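Local coordinates for uncharacterized protein (Bacteroides uniformis, PDB 4IYK) that is of unknown function but probably binds carbohydrate, as a two-domain, all-beta protein from a gut bacterium, at residues D23-E28 against Y106-S111; L127-Q132 against T170-A175; A123-E128 against F199-L204; F85-F90 against Y99-I104. One frame throughout, in Å; residues are numbered along the deposited sequence. Where two conformers were deposited one is given.

How the contacts relate
Contact 3 is the most deeply buried of the four, an all-apolar meeting of strands 120-129 and 196-206 from the two sheets of the C-terminal domain. Contact 2 uses the same strand 120-129, sharing Leu127 and Glu128, but lies at the surface, where a loop packs through one isoleucine, a CA-H...O contact and a water. Contact 1 is partly buried and joins the two domains by charge: Arg108 sits between Asp23 and Glu128, which ties it to contacts 2 and 3. Contact 4, aromatic and partly buried, belongs to the N-terminal domain, about 26 Å from contact 3 between centres, and reaches contact 1 through the Glu24 N to Val103 O backbone bond.

Contact 1. Residues D23-E28 against Y106-S111; sequences DEQTGE and YIRVKS
Asp23 and Arg108 meet side-on, the carboxylate facing the edge of the guanidinium that carries NE and NH2. Arg108 NE gives a short bond to the syn lone pair of Asp23 OD2 at 2.6 Å, while Arg108 NH2 reaches Asp23 OD1 at 2.9 Å, slightly out of the carboxylate plane; the two planes are turned 37° apart. Arginine suits this place because its chain, extended from CG to NE, spans the gap from strand 107-117 to the turn and still offers two parallel N-H groups. Gln25 lays its amide over one guanidinium face, the planes 28° apart, with NE2 3.7 Å from Arg108 NH1. Water 1 links the same pair, accepting from Arg108 NH1 and donating to Gln25 OE1. Asp23 OD1 also takes the backbone N-H of Gln25 (2.8 Å) and of Thr26 (3.1 Å), so three donors grip one oxygen. An asparagine here would probably leave Arg108 without its negative mate on this side and set an amide N-H against one of its own. Beyond the pair, Arg108 NH1 makes a second salt bridge with Glu128. The arrangement is an Asx turn whose aspartate doubles as a salt-bridge partner, here joining the N-terminal and C-terminal domains.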
loop_
_atom_site.group_PDB
_atom_site.type_symbol
_atom_site.label_atom_id
_atom_site.label_comp_id
_atom_site.label_asym_id
_atom_site.label_seq_id
_atom_site.Cartn_x
_atom_site.Cartn_y
_atom_site.Cartn_z
ATOM N N ASP A 23 7.306 0.603 -8.748
ATOM C CA ASP A 23 6.420 0.748 -9.892
ATOM C C ASP A 23 7.284 0.657 -11.163
ATOM O O ASP A 23 8.216 1.445 -11.327
ATOM C CB ASP A 23 5.719 2.108 -9.775
ATOM C CG ASP A 23 4.631 2.348 -10.796
ATOM O OD1 ASP A 23 4.896 2.165 -12.000
ATOM O OD2 ASP A 23 3.548 2.812 -10.399
ATOM N N GLU A 24 7.026 -0.335 -12.010
ATOM C CA GLU A 24 7.760 -0.563 -13.262
ATOM C C GLU A 24 7.758 0.703 -14.164
ATOM O O GLU A 24 8.736 0.942 -14.888
ATOM C CB GLU A 24 7.121 -1.771 -14.000
ATOM C CG GLU A 24 7.201 -1.771 -15.520
ATOM C CD GLU A 24 5.887 -2.130 -16.186
ATOM O OE1 GLU A 24 5.001 -1.246 -16.284
ATOM O OE2 GLU A 24 5.726 -3.310 -16.570
ATOM N N GLN A 25 6.660 1.503 -14.122
ATOM C CA GLN A 25 6.536 2.687 -14.970
ATOM C C GLN A 25 7.211 3.916 -14.363
ATOM O O GLN A 25 8.013 4.526 -15.047
ATOM C CB GLN A 25 5.064 2.986 -15.296
ATOM C CG GLN A 25 4.849 4.092 -16.339
ATOM C CD GLN A 25 3.376 4.397 -16.512
ATOM O OE1 GLN A 25 2.632 3.640 -17.144
ATOM N NE2 GLN A 25 2.913 5.502 -15.935
ATOM N N THR A 26 6.866 4.298 -13.124
ATOM C CA THR A 26 7.386 5.513 -12.487
ATOM C C THR A 26 8.691 5.328 -11.670
ATOM O O THR A 26 9.305 6.329 -11.312
ATOM C CB THR A 26 6.324 6.119 -11.544
ATOM O OG1 THR A 26 6.184 5.296 -10.382
ATOM C CG2 THR A 26 4.976 6.344 -12.221
ATOM N N GLY A 27 9.030 4.092 -11.294
ATOM C CA GLY A 27 10.195 3.822 -10.450
ATOM C C GLY A 27 10.017 4.175 -8.979
ATOM O O GLY A 27 10.967 4.049 -8.199
ATOM N N GLU A 28 8.804 4.627 -8.589
ATOM C CA GLU A 28 8.471 5.028 -7.225
ATOM C C GLU A 28 8.168 3.814 -6.366
ATOM O O GLU A 28 7.728 2.793 -6.898
ATOM C CB GLU A 28 7.254 5.978 -7.223
ATOM C CG GLU A 28 7.592 7.419 -7.590
ATOM C CD GLU A 28 6.428 8.381 -7.757
ATOM O OE1 GLU A 28 5.336 8.114 -7.205
ATOM O OE2 GLU A 28 6.615 9.419 -8.432
ATOM N N TYR A 106 -2.463 -1.717 -9.335
ATOM C CA TYR A 106 -3.784 -1.620 -9.964
ATOM C C TYR A 106 -4.156 -0.157 -10.160
ATOM O O TYR A 106 -4.700 0.223 -11.188
ATOM C CB TYR A 106 -4.844 -2.352 -9.116
ATOM C CG TYR A 106 -4.554 -3.826 -8.935
ATOM C CD1 TYR A 106 -4.291 -4.645 -10.035
ATOM C CD2 TYR A 106 -4.557 -4.409 -7.671
ATOM C CE1 TYR A 106 -4.007 -5.998 -9.877
ATOM C CE2 TYR A 106 -4.276 -5.763 -7.499
ATOM C CZ TYR A 106 -4.001 -6.554 -8.610
ATOM O OH TYR A 106 -3.719 -7.891 -8.467
ATOM N N ILE A 107 -3.812 0.674 -9.173
ATOM C CA ILE A 107 -4.086 2.105 -9.159
ATOM C C ILE A 107 -2.853 2.878 -8.679
ATOM O O ILE A 107 -2.217 2.475 -7.703
ATOM C CB ILE A 107 -5.316 2.400 -8.220
ATOM C CG1 ILE A 107 -6.623 1.776 -8.780
ATOM C CG2 ILE A 107 -5.476 3.923 -7.928
ATOM C CD1 ILE A 107 -7.797 1.865 -7.859
ATOM N N ARG A 108 -2.595 4.047 -9.308
ATOM C CA ARG A 108 -1.576 5.001 -8.865
ATOM C C ARG A 108 -2.290 6.224 -8.298
ATOM O O ARG A 108 -3.179 6.751 -8.962
ATOM C CB ARG A 108 -0.666 5.417 -10.038
ATOM C CG ARG A 108 0.262 4.344 -10.536
ATOM C CD ARG A 108 1.114 4.821 -11.719
ATOM N NE ARG A 108 1.921 3.700 -12.196
ATOM C CZ ARG A 108 1.646 2.936 -13.241
ATOM N NH1 ARG A 108 0.637 3.240 -14.051
ATOM N NH2 ARG A 108 2.420 1.895 -13.527
ATOM N N VAL A 109 -1.938 6.676 -7.081
ATOM C CA VAL A 109 -2.547 7.900 -6.543
ATOM C C VAL A 109 -1.712 9.068 -7.058
ATOM O O VAL A 109 -0.501 9.092 -6.838
ATOM C CB VAL A 109 -2.704 7.922 -5.013
ATOM C CG1 VAL A 109 -3.339 9.226 -4.561
ATOM C CG2 VAL A 109 -3.527 6.736 -4.528
ATOM N N LYS A 110 -2.348 10.012 -7.753
ATOM C CA LYS A 110 -1.624 11.135 -8.340
ATOM C C LYS A 110 -1.884 12.453 -7.626
ATOM O O LYS A 110 -3.003 12.727 -7.176
ATOM C CB LYS A 110 -1.952 11.292 -9.836
ATOM C CG LYS A 110 -1.726 10.027 -10.682
ATOM C CD LYS A 110 -0.292 9.453 -10.607
ATOM C CE LYS A 110 0.750 10.217 -11.400
ATOM N NZ LYS A 110 2.100 9.615 -11.242
ATOM N N SER A 111 -0.832 13.301 -7.603
ATOM C CA SER A 111 -0.813 14.622 -6.977
ATOM C C SER A 111 -1.455 14.575 -5.560
ATOM O O SER A 111 -2.341 15.386 -5.285
ATOM C CB SER A 111 -1.525 15.629 -7.879
ATOM O OG SER A 111 -0.874 15.693 -9.136
HETATM O O HOH W 1 0.471 1.533 -16.205
#

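Contact 2. Residues L127-Q132 against T170-A175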
loop_
_atom_site.group_PDB
_atom_site.type_symbol
_atom_site.label_atom_id
_atom_site.label_comp_id
_atom_site.label_asym_id
_atom_site.label_seq_id
_atom_site.Cartn_x
_atom_site.Cartn_y
_atom_site.Cartn_z
ATOM N N LEU A 127 -6.402 9.797 -9.701
ATOM C CA LEU A 127 -6.092 8.376 -9.814
ATOM C C LEU A 127 -5.791 8.011 -11.241
ATOM O O LEU A 127 -6.352 8.586 -12.178
ATOM C CB LEU A 127 -7.236 7.485 -9.287
ATOM C CG LEU A 127 -7.655 7.677 -7.819
ATOM C CD1 LEU A 127 -8.898 6.876 -7.512
ATOM C CD2 LEU A 127 -6.561 7.293 -6.857
ATOM N N GLU A 128 -4.916 7.026 -11.392
ATOM C CA GLU A 128 -4.500 6.494 -12.670
ATOM C C GLU A 128 -4.600 4.973 -12.594
ATOM O O GLU A 128 -4.158 4.375 -11.622
ATOM C CB GLU A 128 -3.080 6.992 -12.936
ATOM C CG GLU A 128 -2.459 6.607 -14.251
ATOM C CD GLU A 128 -1.036 7.130 -14.314
ATOM O OE1 GLU A 128 -0.846 8.359 -14.157
ATOM O OE2 GLU A 128 -0.105 6.301 -14.441
ATOM N N ALA A 129 -5.214 4.355 -13.594
ATOM C CA ALA A 129 -5.343 2.901 -13.636
ATOM C C ALA A 129 -4.036 2.267 -14.138
ATOM O O ALA A 129 -3.428 2.799 -15.073
ATOM C CB ALA A 129 -6.502 2.507 -14.538
ATOM N N GLY A 130 -3.630 1.152 -13.509
ATOM C CA GLY A 130 -2.457 0.364 -13.891
ATOM C C GLY A 130 -2.626 -0.247 -15.269
ATOM O O GLY A 130 -1.674 -0.304 -16.048
ATOM N N LYS A 131 -3.858 -0.694 -15.572
ATOM C CA LYS A 131 -4.314 -1.214 -16.870
ATOM C C LYS A 131 -5.712 -0.632 -17.145
ATOM O O LYS A 131 -6.393 -0.265 -16.185
ATOM C CB LYS A 131 -4.310 -2.757 -16.931
ATOM C CG LYS A 131 -2.909 -3.363 -16.955
ATOM C CD LYS A 131 -2.972 -4.864 -17.110
ATOM C CE LYS A 131 -1.643 -5.486 -16.781
ATOM N NZ LYS A 131 -1.694 -6.967 -16.850
ATOM N N GLN A 132 -6.135 -0.549 -18.439
ATOM C CA GLN A 132 -7.427 0.023 -18.844
ATOM C C GLN A 132 -8.619 -0.685 -18.200
ATOM O O GLN A 132 -9.609 -0.032 -17.875
ATOM C CB GLN A 132 -7.582 0.004 -20.371
ATOM C CG GLN A 132 -6.912 1.191 -21.066
ATOM C CD GLN A 132 -7.227 1.291 -22.547
ATOM O OE1 GLN A 132 -7.338 0.290 -23.272
ATOM N NE2 GLN A 132 -7.320 2.518 -23.037
ATOM N N THR A 170 -16.673 2.117 -10.364
ATOM C CA THR A 170 -16.666 3.183 -11.366
ATOM C C THR A 170 -15.389 3.205 -12.238
ATOM O O THR A 170 -14.370 2.603 -11.883
ATOM C CB THR A 170 -16.889 4.532 -10.628
ATOM O OG1 THR A 170 -17.351 5.514 -11.549
ATOM C CG2 THR A 170 -15.654 5.040 -9.886
ATOM N N ALA A 171 -15.459 3.913 -13.381
ATOM C CA ALA A 171 -14.333 4.069 -14.308
ATOM C C ALA A 171 -13.281 5.004 -13.719
ATOM O O ALA A 171 -13.635 5.963 -13.034
ATOM C CB ALA A 171 -14.816 4.618 -15.639
ATOM N N ILE A 172 -11.994 4.754 -14.020
ATOM C CA ILE A 172 -10.906 5.625 -13.555
ATOM C C ILE A 172 -10.563 6.557 -14.720
ATOM O O ILE A 172 -10.275 6.102 -15.831
ATOM C CB ILE A 172 -9.662 4.869 -12.990
ATOM C CG1 ILE A 172 -10.029 4.042 -11.746
ATOM C CG2 ILE A 172 -8.495 5.847 -12.653
ATOM C CD1 ILE A 172 -9.093 2.821 -11.470
ATOM N N ASN A 173 -10.626 7.862 -14.446
ATOM C CA ASN A 173 -10.311 8.954 -15.356
ATOM C C ASN A 173 -9.338 9.887 -14.617
ATOM O O ASN A 173 -9.719 10.501 -13.623
ATOM C CB ASN A 173 -11.612 9.663 -15.773
ATOM C CG ASN A 173 -11.462 10.797 -16.756
ATOM O OD1 ASN A 173 -10.419 11.466 -16.852
ATOM N ND2 ASN A 173 -12.541 11.072 -17.476
ATOM N N SER A 174 -8.090 9.985 -15.119
ATOM C CA SER A 174 -6.950 10.745 -14.579
ATOM C C SER A 174 -7.227 12.225 -14.297
ATOM O O SER A 174 -6.570 12.816 -13.438
ATOM C CB SER A 174 -5.771 10.655 -15.539
ATOM O OG SER A 174 -5.364 9.306 -15.704
ATOM N N ALA A 175 -8.154 12.826 -15.047
ATOM C CA ALA A 175 -8.529 14.228 -14.930
ATOM C C ALA A 175 -9.398 14.506 -13.681
ATOM O O ALA A 175 -9.380 15.629 -13.179
ATOM C CB ALA A 175 -9.265 14.657 -16.186
HETATM O O HOH W 2 -8.818 10.768 -11.053
#
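Leu127 and Ser174 bring the two backbones close, with Glu128 and Ser174 CA atoms 5.3 Å apart, yet the chains are not paired as neighbouring strands. Instead, the end of strand 120-129 meets a loop, and the backbones touch through a CA-H...O contact from Ser174 CA to Leu127 O at 3.3 Å. Water 2 bridges beside it, accepting from Leu127 N at 2.9 Å and donating to Asn173 O. The loop is shaped by an Asx turn in which Asn173 OD1 accepts from Ala175 N, a role for which asparagine's short amide is well suited.

Ile172 carries the side-chain contact by dividing its two branches. Its CG2, anti to the backbone N, lies over the strand backbone, 3.5 Å from Leu127 O and 3.9 Å from Leu127 CB. The other branch runs on to CD1, which touches Ala129 CB at 4.0 Å. A branched residue can thus cover two alternate strand positions, Leu127 and Ala129, and the small alanine lets the methyl settle against it. Ser174, a polar residue at an exposed position, keeps its OG 4.2 Å from Glu128 CG. Around this surface contact, Ile172 also packs on Ile107 of strand 107-117 and Leu136 of strand 135-144, while Leu127 touches both of those strands too.

Contact 3. Residues A123-E128 against F199-L204; sequences ATFSLE and FRIGAL
Ala123 opens the face that strand 120-129 turns to strand 196-206, the two belonging to opposed sheets of a beta sandwich in the C-terminal domain, a domain whose family is placed in the E-set clan. The short strand axes pass 8.8 Å apart at 36°, a separation bridged by side chains. Ala123 CB rests on Ile201 CG1 at 3.9 Å; a methyl is enough here because isoleucine fills the rest of the space between the backbones. Thr124 turns its side chain away and touches Ile201 CD1 with its backbone O alone.

Phe125 supplies the broad surface of the contact. Its CG lies between the backbone N and carbonyl carbon (chi1 58°), presenting one ring face to Ile201 in a CH-pi contact: Ile201 CG2 stands 3.6 Å from the centroid of the Phe125 ring, just 5° off the ring normal. Ser126 points to the other side of the sheet, where its OG is hydrogen-bonded to Asp176 O. Leu127 returns to the interior. Large and small partners are exchanged along the strand, Ala123 with Ile201 and Leu127 with Ala203, which fits the layer between two sheets; in the second pair the longer residue belongs to the first strand, and Leu127 CD2 touches Ala203 CB at 3.9 Å.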
loop_
_atom_site.group_PDB
_atom_site.type_symbol
_atom_site.label_atom_id
_atom_site.label_comp_id
_atom_site.label_asym_id
_atom_site.label_seq_id
_atom_site.Cartn_x
_atom_site.Cartn_y
_atom_site.Cartn_z
ATOM N N ALA A 123 -8.140 15.802 2.064
ATOM C CA ALA A 123 -7.290 15.100 1.110
ATOM C C ALA A 123 -7.800 15.367 -0.300
ATOM O O ALA A 123 -9.009 15.351 -0.523
ATOM C CB ALA A 123 -7.286 13.602 1.403
ATOM N N THR A 124 -6.896 15.718 -1.222
ATOM C CA THR A 124 -7.209 15.955 -2.635
ATOM C C THR A 124 -6.218 15.151 -3.446
ATOM O O THR A 124 -5.050 15.018 -3.055
ATOM C CB THR A 124 -7.239 17.446 -3.016
ATOM O OG1 THR A 124 -5.978 18.038 -2.712
ATOM C CG2 THR A 124 -8.373 18.204 -2.339
ATOM N N PHE A 125 -6.701 14.552 -4.541
ATOM C CA PHE A 125 -5.905 13.646 -5.358
ATOM C C PHE A 125 -6.637 13.236 -6.632
ATOM O O PHE A 125 -7.845 13.429 -6.780
ATOM C CB PHE A 125 -5.528 12.356 -4.542
ATOM C CG PHE A 125 -6.703 11.565 -4.002
ATOM C CD1 PHE A 125 -7.339 11.942 -2.820
ATOM C CD2 PHE A 125 -7.185 10.448 -4.680
ATOM C CE1 PHE A 125 -8.436 11.217 -2.332
ATOM C CE2 PHE A 125 -8.268 9.712 -4.173
ATOM C CZ PHE A 125 -8.877 10.096 -3.001
ATOM N N SER A 126 -5.874 12.638 -7.536
ATOM C CA SER A 126 -6.309 12.037 -8.781
ATOM C C SER A 126 -5.878 10.587 -8.767
ATOM O O SER A 126 -5.043 10.199 -7.947
ATOM C CB SER A 126 -5.706 12.783 -9.976
ATOM O OG SER A 126 -6.462 13.951 -10.237
ATOM N N LEU A 127 -6.402 9.797 -9.701
ATOM C CA LEU A 127 -6.092 8.376 -9.814
ATOM C C LEU A 127 -5.791 8.011 -11.241
ATOM O O LEU A 127 -6.352 8.586 -12.178
ATOM C CB LEU A 127 -7.236 7.485 -9.287
ATOM C CG LEU A 127 -7.655 7.677 -7.819
ATOM C CD1 LEU A 127 -8.898 6.876 -7.512
ATOM C CD2 LEU A 127 -6.561 7.293 -6.857
ATOM N N GLU A 128 -4.916 7.026 -11.392
ATOM C CA GLU A 128 -4.500 6.494 -12.670
ATOM C C GLU A 128 -4.600 4.973 -12.594
ATOM O O GLU A 128 -4.158 4.375 -11.622
ATOM C CB GLU A 128 -3.080 6.992 -12.936
ATOM C CG GLU A 128 -2.459 6.607 -14.251
ATOM C CD GLU A 128 -1.036 7.130 -14.314
ATOM O OE1 GLU A 128 -0.846 8.359 -14.157
ATOM O OE2 GLU A 128 -0.105 6.301 -14.441
ATOM N N PHE A 199 -1.791 10.415 8.187
ATOM C CA PHE A 199 -2.927 10.308 7.265
ATOM C C PHE A 199 -2.439 9.691 5.974
ATOM O O PHE A 199 -1.317 9.968 5.531
ATOM C CB PHE A 199 -3.583 11.689 7.032
ATOM C CG PHE A 199 -4.119 12.302 8.302
ATOM C CD1 PHE A 199 -5.425 12.044 8.723
ATOM C CD2 PHE A 199 -3.299 13.066 9.125
ATOM C CE1 PHE A 199 -5.904 12.561 9.937
ATOM C CE2 PHE A 199 -3.783 13.595 10.329
ATOM C CZ PHE A 199 -5.076 13.329 10.735
ATOM N N ARG A 200 -3.244 8.808 5.407
ATOM C CA ARG A 200 -2.843 8.106 4.190
ATOM C C ARG A 200 -4.022 7.886 3.262
ATOM O O ARG A 200 -5.013 7.237 3.621
ATOM C CB ARG A 200 -2.190 6.761 4.556
ATOM C CG ARG A 200 -1.327 6.134 3.453
ATOM C CD ARG A 200 -0.902 4.746 3.908
ATOM N NE ARG A 200 0.180 4.175 3.093
ATOM C CZ ARG A 200 0.587 2.909 3.171
ATOM N NH1 ARG A 200 0.020 2.077 4.025
ATOM N NH2 ARG A 200 1.569 2.473 2.398
ATOM N N ILE A 201 -3.918 8.437 2.053
ATOM C CA ILE A 201 -4.937 8.237 1.019
ATOM C C ILE A 201 -4.789 6.804 0.506
ATOM O O ILE A 201 -3.681 6.429 0.135
ATOM C CB ILE A 201 -4.765 9.238 -0.161
ATOM C CG1 ILE A 201 -4.955 10.688 0.285
ATOM C CG2 ILE A 201 -5.710 8.867 -1.369
ATOM C CD1 ILE A 201 -4.241 11.723 -0.628
ATOM N N GLY A 202 -5.892 6.063 0.458
ATOM C CA GLY A 202 -5.960 4.725 -0.105
ATOM C C GLY A 202 -7.001 4.625 -1.216
ATOM O O GLY A 202 -8.029 5.308 -1.181
ATOM N N ALA A 203 -6.760 3.757 -2.195
ATOM C CA ALA A 203 -7.700 3.501 -3.289
ATOM C C ALA A 203 -7.727 2.025 -3.568
ATOM O O ALA A 203 -6.680 1.425 -3.799
ATOM C CB ALA A 203 -7.320 4.277 -4.547
ATOM N N LEU A 204 -8.926 1.435 -3.475
ATOM C CA LEU A 204 -9.171 0.012 -3.679
ATOM C C LEU A 204 -9.754 -0.228 -5.078
ATOM O O LEU A 204 -10.850 0.238 -5.407
ATOM C CB LEU A 204 -10.098 -0.565 -2.573
ATOM C CG LEU A 204 -10.342 -2.100 -2.622
ATOM C CD1 LEU A 204 -9.051 -2.884 -2.366
ATOM C CD2 LEU A 204 -11.457 -2.524 -1.618
#

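Contact 4. Residues F85-F90 against Y99-I104. With EDO (1,2-ethanediol), chain I; EDO (1,2-ethanediol), chain D.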
loop_
_atom_site.group_PDB
_atom_site.type_symbol
_atom_site.label_atom_id
_atom_site.label_comp_id
_atom_site.label_asym_id
_atom_site.label_seq_id
_atom_site.Cartn_x
_atom_site.Cartn_y
_atom_site.Cartn_z
ATOM N N PHE A 85 2.569 -12.135 -10.513
ATOM C CA PHE A 85 3.618 -12.713 -11.335
ATOM C C PHE A 85 4.516 -13.573 -10.469
ATOM O O PHE A 85 4.468 -13.520 -9.232
ATOM C CB PHE A 85 4.450 -11.633 -12.091
ATOM C CG PHE A 85 5.273 -10.696 -11.228
ATOM C CD1 PHE A 85 4.714 -9.534 -10.708
ATOM C CD2 PHE A 85 6.618 -10.947 -10.988
ATOM C CE1 PHE A 85 5.472 -8.666 -9.925
ATOM C CE2 PHE A 85 7.381 -10.063 -10.218
ATOM C CZ PHE A 85 6.799 -8.935 -9.681
ATOM N N GLU A 86 5.370 -14.330 -11.147
ATOM C CA GLU A 86 6.362 -15.180 -10.543
ATOM C C GLU A 86 7.750 -14.803 -11.012
ATOM O O GLU A 86 7.921 -14.339 -12.143
ATOM C CB GLU A 86 6.085 -16.629 -10.929
ATOM C CG GLU A 86 5.503 -17.482 -9.834
ATOM C CD GLU A 86 5.557 -18.963 -10.150
ATOM O OE1 GLU A 86 4.994 -19.377 -11.191
ATOM O OE2 GLU A 86 6.170 -19.713 -9.356
ATOM N N VAL A 87 8.750 -15.018 -10.144
ATOM C CA VAL A 87 10.162 -14.880 -10.479
ATOM C C VAL A 87 10.781 -16.276 -10.222
ATOM O O VAL A 87 11.002 -16.658 -9.074
ATOM C CB VAL A 87 10.913 -13.724 -9.766
ATOM C CG1 VAL A 87 12.348 -13.608 -10.269
ATOM C CG2 VAL A 87 10.186 -12.393 -9.941
ATOM N N LYS A 88 10.987 -17.056 -11.290
ATOM C CA LYS A 88 11.572 -18.396 -11.182
ATOM C C LYS A 88 13.112 -18.298 -11.135
ATOM O O LYS A 88 13.683 -17.384 -11.732
ATOM C CB LYS A 88 11.119 -19.299 -12.356
ATOM C CG LYS A 88 9.603 -19.516 -12.481
ATOM C CD LYS A 88 9.019 -20.526 -11.476
ATOM C CE LYS A 88 8.976 -21.942 -12.002
ATOM N NZ LYS A 88 8.133 -22.831 -11.150
ATOM N N ASP A 89 13.770 -19.253 -10.435
ATOM C CA ASP A 89 15.230 -19.402 -10.283
ATOM C C ASP A 89 15.882 -18.147 -9.670
ATOM O O ASP A 89 16.857 -17.596 -10.188
ATOM C CB ASP A 89 15.903 -19.785 -11.613
ATOM C CG ASP A 89 15.268 -20.974 -12.330
ATOM O OD1 ASP A 89 14.735 -21.875 -11.638
ATOM O OD2 ASP A 89 15.292 -20.993 -13.573
ATOM N N PHE A 90 15.346 -17.738 -8.531
ATOM C CA PHE A 90 15.802 -16.601 -7.747
ATOM C C PHE A 90 16.928 -17.081 -6.825
ATOM O O PHE A 90 16.670 -17.836 -5.887
ATOM C CB PHE A 90 14.598 -16.048 -6.958
ATOM C CG PHE A 90 14.827 -14.762 -6.202
ATOM C CD1 PHE A 90 14.573 -13.530 -6.801
ATOM C CD2 PHE A 90 15.206 -14.781 -4.864
ATOM C CE1 PHE A 90 14.729 -12.336 -6.081
ATOM C CE2 PHE A 90 15.383 -13.585 -4.153
ATOM C CZ PHE A 90 15.150 -12.371 -4.768
ATOM N N TYR A 99 17.578 -6.901 -3.985
ATOM C CA TYR A 99 16.719 -7.172 -5.146
ATOM C C TYR A 99 15.438 -6.331 -5.093
ATOM O O TYR A 99 14.621 -6.427 -4.159
ATOM C CB TYR A 99 16.367 -8.667 -5.310
ATOM C CG TYR A 99 15.809 -9.018 -6.681
ATOM C CD1 TYR A 99 14.455 -8.860 -6.967
ATOM C CD2 TYR A 99 16.635 -9.518 -7.684
ATOM C CE1 TYR A 99 13.936 -9.183 -8.221
ATOM C CE2 TYR A 99 16.124 -9.857 -8.944
ATOM C CZ TYR A 99 14.771 -9.690 -9.205
ATOM O OH TYR A 99 14.248 -10.008 -10.437
ATOM N N ASP A 100 15.255 -5.540 -6.141
ATOM C CA ASP A 100 14.075 -4.706 -6.299
ATOM C C ASP A 100 13.115 -5.385 -7.266
ATOM O O ASP A 100 13.538 -5.888 -8.304
ATOM C CB ASP A 100 14.479 -3.305 -6.801
ATOM C CG ASP A 100 15.297 -2.492 -5.803
ATOM O OD1 ASP A 100 15.184 -2.752 -4.581
ATOM O OD2 ASP A 100 16.046 -1.594 -6.245
ATOM N N PHE A 101 11.831 -5.450 -6.910
ATOM C CA PHE A 101 10.833 -6.049 -7.795
ATOM C C PHE A 101 10.082 -4.903 -8.489
ATOM O O PHE A 101 9.689 -3.938 -7.826
ATOM C CB PHE A 101 9.868 -6.961 -6.992
ATOM C CG PHE A 101 10.516 -8.143 -6.310
ATOM C CD1 PHE A 101 10.651 -9.358 -6.970
ATOM C CD2 PHE A 101 10.930 -8.062 -4.985
ATOM C CE1 PHE A 101 11.230 -10.461 -6.328
ATOM C CE2 PHE A 101 11.513 -9.163 -4.341
ATOM C CZ PHE A 101 11.656 -10.356 -5.014
ATOM N N LYS A 102 9.894 -5.011 -9.801
ATOM C CA LYS A 102 9.183 -4.064 -10.680
ATOM C C LYS A 102 7.761 -4.584 -10.915
ATOM O O LYS A 102 7.580 -5.718 -11.351
ATOM C CB LYS A 102 9.927 -3.877 -12.018
ATOM C CG LYS A 102 11.428 -3.598 -11.880
ATOM C CD LYS A 102 11.769 -2.124 -11.791
ATOM C CE LYS A 102 13.255 -1.873 -11.975
ATOM N NZ LYS A 102 13.707 -2.093 -13.383
ATOM N N VAL A 103 6.751 -3.778 -10.579
ATOM C CA VAL A 103 5.353 -4.222 -10.598
ATOM C C VAL A 103 4.433 -3.210 -11.304
ATOM O O VAL A 103 4.822 -2.064 -11.551
ATOM C CB VAL A 103 4.873 -4.485 -9.124
ATOM C CG1 VAL A 103 5.874 -5.330 -8.334
ATOM C CG2 VAL A 103 4.555 -3.185 -8.368
ATOM N N ILE A 104 3.209 -3.647 -11.600
ATOM C CA ILE A 104 2.157 -2.813 -12.179
ATOM C C ILE A 104 1.103 -2.683 -11.097
ATOM O O ILE A 104 0.361 -3.658 -10.895
ATOM C CB ILE A 104 1.553 -3.371 -13.523
ATOM C CG1 ILE A 104 2.619 -3.479 -14.631
ATOM C CG2 ILE A 104 0.331 -2.525 -13.982
ATOM C CD1 ILE A 104 2.208 -4.401 -15.830
HETATM C C1 EDO I . 9.875 -8.539 -12.552
HETATM O O1 EDO I . 8.868 -7.656 -13.047
HETATM C C2 EDO I . 10.493 -7.973 -11.242
HETATM O O2 EDO I . 11.422 -8.902 -10.743
HETATM C C1 EDO D . 16.510 -6.051 -9.923
HETATM O O1 EDO D . 15.394 -5.600 -10.686
HETATM C C2 EDO D . 17.067 -4.859 -9.097
HETATM O O2 EDO D . 17.778 -5.335 -7.962
#
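An aromatic cluster of Phe90, Tyr99 and Phe101 joins strands 85-92 and 95-103 in the N-terminal domain, whose family belongs to the transthyretin clan. The strands lie in different sheets, their short axes 10.0 Å apart, so the large rings fill the distance between them. Phe90 and Tyr99 form a T-shaped (edge-to-face) pair: the centroids are 4.9 Å apart, the planes 72° apart, and Phe90 CE1 lies over the tyrosine ring, 3.5 Å from Tyr99 CG. With CG anti to the backbone N (chi1 -173°), Phe90 swings its ring edge toward that face. Its plane is within 14° of that of Phe101, but the rings are slid apart and barely overlap, meeting mainly where Phe90 CE1 nears Phe101 CZ at 3.8 Å.

Val87 fits between the larger groups, its CG2 at the edge of Phe101 and its CG1 4.1 Å from Tyr99 OH. Toward the start of strand 85-92, Phe85 CE1 meets Val103 CG1 at the ring edge. Two 1,2-ethanediol molecules, probably from the crystallisation liquor, lie against the cluster. One places C1 over the tyrosine face opposite Phe90 and bonds to Asp100 N and O. Tyrosine suits this border because its ring packs in the cluster while its hydroxyl can face a polar molecule, here a diol; replacing it with a serine would probably deprive the Phe90 edge of its aromatic face and open a gap beside Val87. The second diol lies over a face of Phe85 and bridges two residues, Tyr99 OH bonding to its O2 at 3.1 Å and its O1 donating to Lys102 O at 2.9 Å.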